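Local coordinates for trehalose synthase regulatory protein (Candida albicans, PDB 5HUS), which probably serves as a regulatory subunit of the trehalose synthase complex and has a C-terminal domain related to trehalose-6-phosphate phosphatases of the HAD superfamily, at residues A[209-215]-A[238-243]; A[13-17]-A[271-275]. All coordinates share one frame; numbering follows the deposited sequence.

Contact 1 (A[209-215]-A[238-243]); sequences LSCHNSN and SNDHEV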
ATOM      1  N   LEU A 209       8.640   8.788   3.241  1.00 16.62           N
ATOM      2  CA  LEU A 209      10.028   8.700   3.681  1.00 22.82           C
ATOM      3  C   LEU A 209      10.731  10.057   3.559  1.00 24.45           C
ATOM      4  O   LEU A 209      11.384  10.494   4.508  1.00 23.23           O
ATOM      5  CB  LEU A 209      10.776   7.627   2.891  1.00 19.20           C
ATOM      6  CG  LEU A 209      12.277   7.484   3.168  1.00 17.64           C
ATOM      7  CD1 LEU A 209      12.545   7.232   4.647  1.00 21.90           C
ATOM      8  CD2 LEU A 209      12.854   6.361   2.325  1.00 27.27           C
ATOM      9  N   SER A 210      10.565  10.731   2.423  1.00 20.66           N
ATOM     10  CA  SER A 210      11.175  12.048   2.213  1.00 22.53           C
ATOM     11  C   SER A 210      10.730  13.073   3.250  1.00 23.69           C
ATOM     12  O   SER A 210      11.535  13.855   3.742  1.00 24.65           O
ATOM     13  CB  SER A 210      10.857  12.579   0.805  1.00 21.57           C
ATOM     14  OG  SER A 210      11.412  11.735  -0.190  1.00 27.35           O
ATOM     15  N   CYS A 211       9.441  13.072   3.577  1.00 19.84           N
ATOM     16  CA  CYS A 211       8.911  14.027   4.540  1.00 21.01           C
ATOM     17  C   CYS A 211       9.576  13.887   5.897  1.00 22.62           C
ATOM     18  O   CYS A 211       9.987  14.879   6.496  1.00 29.07           O
ATOM     19  CB  CYS A 211       7.400  13.867   4.688  1.00 20.76           C
ATOM     20  SG  CYS A 211       6.492  14.449   3.260  1.00 26.68           S
ATOM     21  N   HIS A 212       9.688  12.656   6.380  1.00 20.45           N
ATOM     22  CA  HIS A 212      10.278  12.441   7.685  1.00 21.76           C
ATOM     23  C   HIS A 212      11.807  12.449   7.623  1.00 25.39           C
ATOM     24  O   HIS A 212      12.465  12.817   8.595  1.00 27.96           O
ATOM     25  CB  HIS A 212       9.754  11.135   8.285  1.00 24.21           C
ATOM     26  CG  HIS A 212       8.294  11.182   8.615  1.00 23.10           C
ATOM     27  ND1 HIS A 212       7.807  11.841   9.723  1.00 27.25           N
ATOM     28  CD2 HIS A 212       7.214  10.676   7.970  1.00 23.85           C
ATOM     29  CE1 HIS A 212       6.490  11.727   9.757  1.00 28.30           C
ATOM     30  NE2 HIS A 212       6.106  11.026   8.704  1.00 25.69           N
ATOM     31  N   ASN A 213      12.365  12.066   6.479  1.00 22.97           N
ATOM     32  CA  ASN A 213      13.821  12.005   6.330  1.00 27.51           C
ATOM     33  C   ASN A 213      14.457  13.380   6.152  1.00 38.81           C
ATOM     34  O   ASN A 213      15.573  13.620   6.611  1.00 30.66           O
ATOM     35  CB  ASN A 213      14.200  11.116   5.139  1.00 28.15           C
ATOM     36  CG  ASN A 213      15.657  10.694   5.159  1.00 34.20           C
ATOM     37  OD1 ASN A 213      16.232  10.456   6.218  1.00 28.21           O
ATOM     38  ND2 ASN A 213      16.257  10.591   3.980  1.00 30.34           N
ATOM     39  N   SER A 214      13.746  14.278   5.478  1.00 28.14           N
ATOM     40  CA  SER A 214      14.292  15.592   5.154  1.00 32.70           C
ATOM     41  C   SER A 214      13.539  16.706   5.862  1.00 32.35           C
ATOM     42  O   SER A 214      13.774  17.884   5.595  1.00 35.65           O
ATOM     43  CB  SER A 214      14.259  15.823   3.644  1.00 31.79           C
ATOM     44  OG  SER A 214      14.915  14.775   2.951  1.00 40.93           O
ATOM     45  N   ASN A 215      12.639  16.319   6.763  1.00 31.58           N
ATOM     46  CA  ASN A 215      11.800  17.259   7.503  1.00 36.55           C
ATOM     47  C   ASN A 215      11.043  18.241   6.608  1.00 46.07           C
ATOM     48  O   ASN A 215      11.121  19.453   6.801  1.00 41.40           O
ATOM     49  CB  ASN A 215      12.637  18.039   8.514  1.00 48.65           C
ATOM     50  CG  ASN A 215      12.143  17.859   9.929  1.00 53.45           C
ATOM     51  OD1 ASN A 215      11.077  18.354  10.294  1.00 59.99           O
ATOM     52  ND2 ASN A 215      12.915  17.143  10.737  1.00 63.07           N
ATOM     53  N   SER A 238      18.227  14.373  -0.062  1.00 84.46           N
ATOM     54  CA  SER A 238      18.912  15.502   0.562  1.00 81.96           C
ATOM     55  C   SER A 238      19.947  15.039   1.584  1.00 80.94           C
ATOM     56  O   SER A 238      19.971  13.866   1.965  1.00 73.68           O
ATOM     57  CB  SER A 238      17.903  16.442   1.230  1.00 76.03           C
ATOM     58  OG  SER A 238      17.212  15.791   2.283  1.00 58.71           O
ATOM     59  N   ASN A 239      20.788  15.966   2.040  1.00 76.03           N
ATOM     60  CA  ASN A 239      21.887  15.647   2.953  1.00 69.70           C
ATOM     61  C   ASN A 239      21.417  14.969   4.234  1.00 78.46           C
ATOM     62  O   ASN A 239      22.206  14.362   4.960  1.00 79.06           O
ATOM     63  CB  ASN A 239      22.678  16.913   3.305  1.00 55.93           C
ATOM     64  CG  ASN A 239      21.935  17.832   4.263  1.00 55.86           C
ATOM     65  OD1 ASN A 239      20.709  17.786   4.375  1.00 73.52           O
ATOM     66  ND2 ASN A 239      22.684  18.686   4.953  1.00 47.63           N
ATOM     67  N   ASP A 240      20.121  15.084   4.498  1.00 79.81           N
ATOM     68  CA  ASP A 240      19.534  14.565   5.717  1.00 68.50           C
ATOM     69  C   ASP A 240      19.413  13.048   5.723  1.00 58.36           C
ATOM     70  O   ASP A 240      19.079  12.419   4.716  1.00 55.93           O
ATOM     71  CB  ASP A 240      18.162  15.196   5.942  1.00 68.29           C
ATOM     72  CG  ASP A 240      18.254  16.605   6.483  1.00 68.43           C
ATOM     73  OD1 ASP A 240      17.671  17.521   5.866  1.00 68.50           O
ATOM     74  OD2 ASP A 240      18.910  16.792   7.531  1.00 73.77           O
ATOM     75  N   HIS A 241      19.721  12.478   6.878  1.00 61.06           N
ATOM     76  CA  HIS A 241      19.472  11.079   7.156  1.00 52.43           C
ATOM     77  C   HIS A 241      18.713  11.020   8.469  1.00 30.49           C
ATOM     78  O   HIS A 241      19.082  10.270   9.368  1.00 37.96           O
ATOM     79  CB  HIS A 241      20.775  10.283   7.242  1.00 49.42           C
ATOM     80  CG  HIS A 241      21.419  10.021   5.917  1.00 61.75           C
ATOM     81  ND1 HIS A 241      21.436   8.773   5.331  1.00 63.33           N
ATOM     82  CD2 HIS A 241      22.075  10.844   5.064  1.00 66.50           C
ATOM     83  CE1 HIS A 241      22.071   8.839   4.175  1.00 61.12           C
ATOM     84  NE2 HIS A 241      22.470  10.086   3.990  1.00 64.47           N
ATOM     85  N   GLU A 242      17.667  11.839   8.582  1.00 34.60           N
ATOM     86  CA  GLU A 242      16.863  11.887   9.802  1.00 32.19           C
ATOM     87  C   GLU A 242      16.228  10.533  10.091  1.00 28.47           C
ATOM     88  O   GLU A 242      16.058  10.163  11.248  1.00 32.08           O
ATOM     89  CB  GLU A 242      15.780  12.962   9.706  1.00 38.12           C
ATOM     90  CG  GLU A 242      16.307  14.390   9.634  1.00 42.68           C
ATOM     91  CD  GLU A 242      16.696  14.944  10.991  1.00 61.57           C
ATOM     92  OE1 GLU A 242      16.484  14.248  12.007  1.00 61.26           O
ATOM     93  OE2 GLU A 242      17.215  16.080  11.041  1.00 64.60           O
ATOM     94  N   VAL A 243      15.879   9.801   9.039  1.00 26.33           N
ATOM     95  CA  VAL A 243      15.351   8.449   9.196  1.00 25.39           C
ATOM     96  C   VAL A 243      16.482   7.434   9.068  1.00 25.07           C
ATOM     97  O   VAL A 243      17.151   7.364   8.036  1.00 25.74           O
ATOM     98  CB  VAL A 243      14.238   8.141   8.163  1.00 24.20           C
ATOM     99  CG1 VAL A 243      13.867   6.660   8.199  1.00 22.17           C
ATOM    100  CG2 VAL A 243      13.014   9.006   8.434  1.00 26.58           C
TER
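Asn213, in the last turn of helix 200-213, reaches across to the backbone of 241-243 and takes hold of it with its amide oxygen. The bond from Val243 N to Asn213 OD1 is 2.9 Å long and nearly straight, 165° at the hydrogen, and it arrives in the plane of the side-chain carbonyl. With CG anti to the backbone N (chi1 -164°), the amide leaves the helix on the side of the incoming chain. The main-chain O of Asn213 works beside it: Glu242 N donates a weak bond to it at 3.4 Å. Glu242 CB and CG both pack on that oxygen, Glu242 CG 3.2 Å from Asn213 O, while the bend at chi2 leads the carboxylate away.

This is the end of a helix-to-strand crossover in a Rossmann-like HAD domain: the chain leaves helix 200-213, wanders through a long connection with two short helices, and returns past the end of that helix to start strand 243-250. Where the strand begins, Val243 points toward the helix, and both branches pack on it. CG1 packs against Leu209 CD1 at 3.8 Å, the two side chains running obliquely to each other, while Val243 CG2 lies 3.7 Å from His212 C and close to His212 CB. The imidazole of His212 itself leads away, stacking on Phe70 while NE2 is hydrogen-bonded to Tyr72 OH, and His212 O accepts a hydrogen bond from Lys20 NZ of the adjacent strand.

Farther out, Ser214 and Ser238 meet hydroxyl to hydroxyl, with OG to OG at 2.6 Å; either could donate, and Ser238 is poorly ordered.

Contact 2 (A[13-17]-A[271-275]); sequences DWCSV and GNTLT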
ATOM      1  N   ASP A  13      16.800  -5.391  16.916  1.00 27.99           N
ATOM      2  CA  ASP A  13      18.044  -5.136  16.197  1.00 27.56           C
ATOM      3  C   ASP A  13      17.838  -4.035  15.164  1.00 29.27           C
ATOM      4  O   ASP A  13      18.666  -3.138  15.017  1.00 28.43           O
ATOM      5  CB  ASP A  13      18.551  -6.408  15.517  1.00 31.15           C
ATOM      6  CG  ASP A  13      19.199  -7.371  16.494  1.00 43.54           C
ATOM      7  OD1 ASP A  13      19.554  -6.928  17.608  1.00 36.85           O
ATOM      8  OD2 ASP A  13      19.353  -8.561  16.147  1.00 39.95           O
ATOM      9  N   TRP A  14      16.722  -4.113  14.449  1.00 26.99           N
ATOM     10  CA  TRP A  14      16.360  -3.096  13.468  1.00 21.33           C
ATOM     11  C   TRP A  14      16.172  -1.730  14.134  1.00 28.93           C
ATOM     12  O   TRP A  14      16.558  -0.700  13.577  1.00 27.89           O
ATOM     13  CB  TRP A  14      15.084  -3.525  12.723  1.00 21.96           C
ATOM     14  CG  TRP A  14      14.487  -2.471  11.844  1.00 30.31           C
ATOM     15  CD1 TRP A  14      14.812  -2.203  10.543  1.00 30.30           C
ATOM     16  CD2 TRP A  14      13.445  -1.550  12.193  1.00 25.70           C
ATOM     17  NE1 TRP A  14      14.044  -1.168  10.067  1.00 27.28           N
ATOM     18  CE2 TRP A  14      13.197  -0.750  11.060  1.00 27.97           C
ATOM     19  CE3 TRP A  14      12.703  -1.318  13.358  1.00 24.91           C
ATOM     20  CZ2 TRP A  14      12.240   0.262  11.055  1.00 22.37           C
ATOM     21  CZ3 TRP A  14      11.750  -0.315  13.351  1.00 28.86           C
ATOM     22  CH2 TRP A  14      11.528   0.463  12.203  1.00 24.44           C
ATOM     23  N   CYS A  15      15.592  -1.727  15.334  1.00 28.18           N
ATOM     24  CA  CYS A  15      15.395  -0.497  16.104  1.00 28.90           C
ATOM     25  C   CYS A  15      16.696   0.109  16.614  1.00 32.74           C
ATOM     26  O   CYS A  15      16.723   1.264  17.043  1.00 37.20           O
ATOM     27  CB  CYS A  15      14.488  -0.756  17.311  1.00 37.56           C
ATOM     28  SG  CYS A  15      12.771  -1.091  16.956  1.00 38.87           S
ATOM     29  N   SER A  16      17.767  -0.675  16.593  1.00 28.05           N
ATOM     30  CA  SER A  16      19.017  -0.261  17.223  1.00 40.38           C
ATOM     31  C   SER A  16      19.757   0.759  16.366  1.00 34.55           C
ATOM     32  O   SER A  16      20.838   0.488  15.841  1.00 38.19           O
ATOM     33  CB  SER A  16      19.906  -1.475  17.496  1.00 32.44           C
ATOM     34  OG  SER A  16      20.986  -1.126  18.344  1.00 40.36           O
ATOM     35  N   VAL A  17      19.154   1.936  16.219  1.00 34.41           N
ATOM     36  CA  VAL A  17      19.731   2.998  15.411  1.00 32.30           C
ATOM     37  C   VAL A  17      19.614   4.341  16.112  1.00 36.09           C
ATOM     38  O   VAL A  17      18.842   4.503  17.058  1.00 37.17           O
ATOM     39  CB  VAL A  17      19.046   3.114  14.024  1.00 32.41           C
ATOM     40  CG1 VAL A  17      19.313   1.879  13.181  1.00 37.26           C
ATOM     41  CG2 VAL A  17      17.548   3.351  14.185  1.00 35.81           C
ATOM     42  N   GLY A 271      20.021   2.794   5.968  1.00 29.86           N
ATOM     43  CA  GLY A 271      20.830   2.197   7.018  1.00 38.83           C
ATOM     44  C   GLY A 271      20.301   0.853   7.476  1.00 47.52           C
ATOM     45  O   GLY A 271      20.847  -0.191   7.121  1.00 50.08           O
ATOM     46  N   ASN A 272      19.244   0.881   8.283  1.00 30.53           N
ATOM     47  CA  ASN A 272      18.516  -0.332   8.622  1.00 24.35           C
ATOM     48  C   ASN A 272      17.224  -0.409   7.821  1.00 24.62           C
ATOM     49  O   ASN A 272      16.470   0.562   7.768  1.00 24.90           O
ATOM     50  CB  ASN A 272      18.213  -0.391  10.117  1.00 27.96           C
ATOM     51  CG  ASN A 272      19.382  -0.905  10.921  1.00 31.03           C
ATOM     52  OD1 ASN A 272      20.496  -1.018  10.409  1.00 27.31           O
ATOM     53  ND2 ASN A 272      19.136  -1.231  12.186  1.00 27.79           N
ATOM     54  N   THR A 273      17.004  -1.543   7.164  1.00 24.32           N
ATOM     55  CA  THR A 273      15.755  -1.799   6.451  1.00 22.86           C
ATOM     56  C   THR A 273      15.287  -3.196   6.812  1.00 26.73           C
ATOM     57  O   THR A 273      16.096  -4.072   7.114  1.00 28.04           O
ATOM     58  CB  THR A 273      15.899  -1.671   4.908  1.00 30.67           C
ATOM     59  OG1 THR A 273      16.746  -2.715   4.405  1.00 33.11           O
ATOM     60  CG2 THR A 273      16.480  -0.315   4.522  1.00 26.13           C
ATOM     61  N   LEU A 274      13.978  -3.402   6.812  1.00 20.95           N
ATOM     62  CA  LEU A 274      13.432  -4.713   7.112  1.00 18.94           C
ATOM     63  C   LEU A 274      12.131  -4.880   6.349  1.00 23.50           C
ATOM     64  O   LEU A 274      11.284  -3.995   6.351  1.00 21.76           O
ATOM     65  CB  LEU A 274      13.209  -4.883   8.621  1.00 21.42           C
ATOM     66  CG  LEU A 274      12.787  -6.248   9.188  1.00 25.99           C
ATOM     67  CD1 LEU A 274      13.169  -6.333  10.662  1.00 24.01           C
ATOM     68  CD2 LEU A 274      11.291  -6.512   9.030  1.00 22.47           C
ATOM     69  N   THR A 275      11.990  -6.015   5.684  1.00 21.16           N
ATOM     70  CA  THR A 275      10.744  -6.356   5.023  1.00 21.53           C
ATOM     71  C   THR A 275      10.217  -7.656   5.618  1.00 25.72           C
ATOM     72  O   THR A 275      10.979  -8.601   5.836  1.00 22.78           O
ATOM     73  CB  THR A 275      10.927  -6.505   3.507  1.00 23.83           C
ATOM     74  OG1 THR A 275      12.033  -7.376   3.244  1.00 24.60           O
ATOM     75  CG2 THR A 275      11.203  -5.150   2.868  1.00 24.05           C
TER
HETATM   76  O   HOH W   1      21.387  -1.176  14.019  1.00 40.23           O
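Round the indole of Trp14, the neighbours from strand 272-278 come in obliquely at its pyrrole side: Leu274 CB lies 3.7 Å from Trp14 CD1, and Asn272 CB approaches the same carbon. The amide of Asn272 is tilted only 32° from the indole plane, the two side chains running slantwise to one another. The setting is the parallel part of the HAD-like core sheet, where helix 8-15 lies against strands 243-250 and 272-278. With CG anti to the backbone N (chi1 171°), the ring of Trp14 swings over to the sheet. The side chain also touches Ala245 and Leu247, and NE1 gives a weak hydrogen bond to Val246 O. Leu274 crosses the indole side chain at about a right angle, its CD1 reaching back to Trp14 CB.

Val17 CG1 packs alongside the amide of Asn272, 3.3 Å from Asn272 ND2. Ser16 is the centre of an inverse gamma turn, in which Val17 N is bonded to Cys15 O. Asn272 uses its amide nitrogen twice. ND2 donates to Trp14 O at 3.0 Å along an almost straight N-H line (169°), with the acceptor close to the amide's own plane, although the nitrogen sits above the plane of the Trp14 carbonyl. It also donates to a water, 2.9 Å from Asn272 ND2, which in turn donates to Ser16 O over a distance, 2.5 Å, that is short for such a bond.

Overall arrangement
The centres of contacts 1 and 2 lie 16 Å apart and their nearest atoms about 6 Å, without touching; both sit about 20 Å from the chain's centre, on the same side of it. Strand 243-250 ties them together: its first residue, Val243, belongs to contact 1, and it pairs with strand 272-278, which carries part of contact 2. In sequence the order is 13-17, 209-215, 238-243, 271-275, so contact 2 brings the N-terminal helix 8-15 against a strand more than 250 residues later, whereas contact 1 closes a 22-residue connection within that interval. Together they join two helices to neighbouring strands of the HAD-like core sheet.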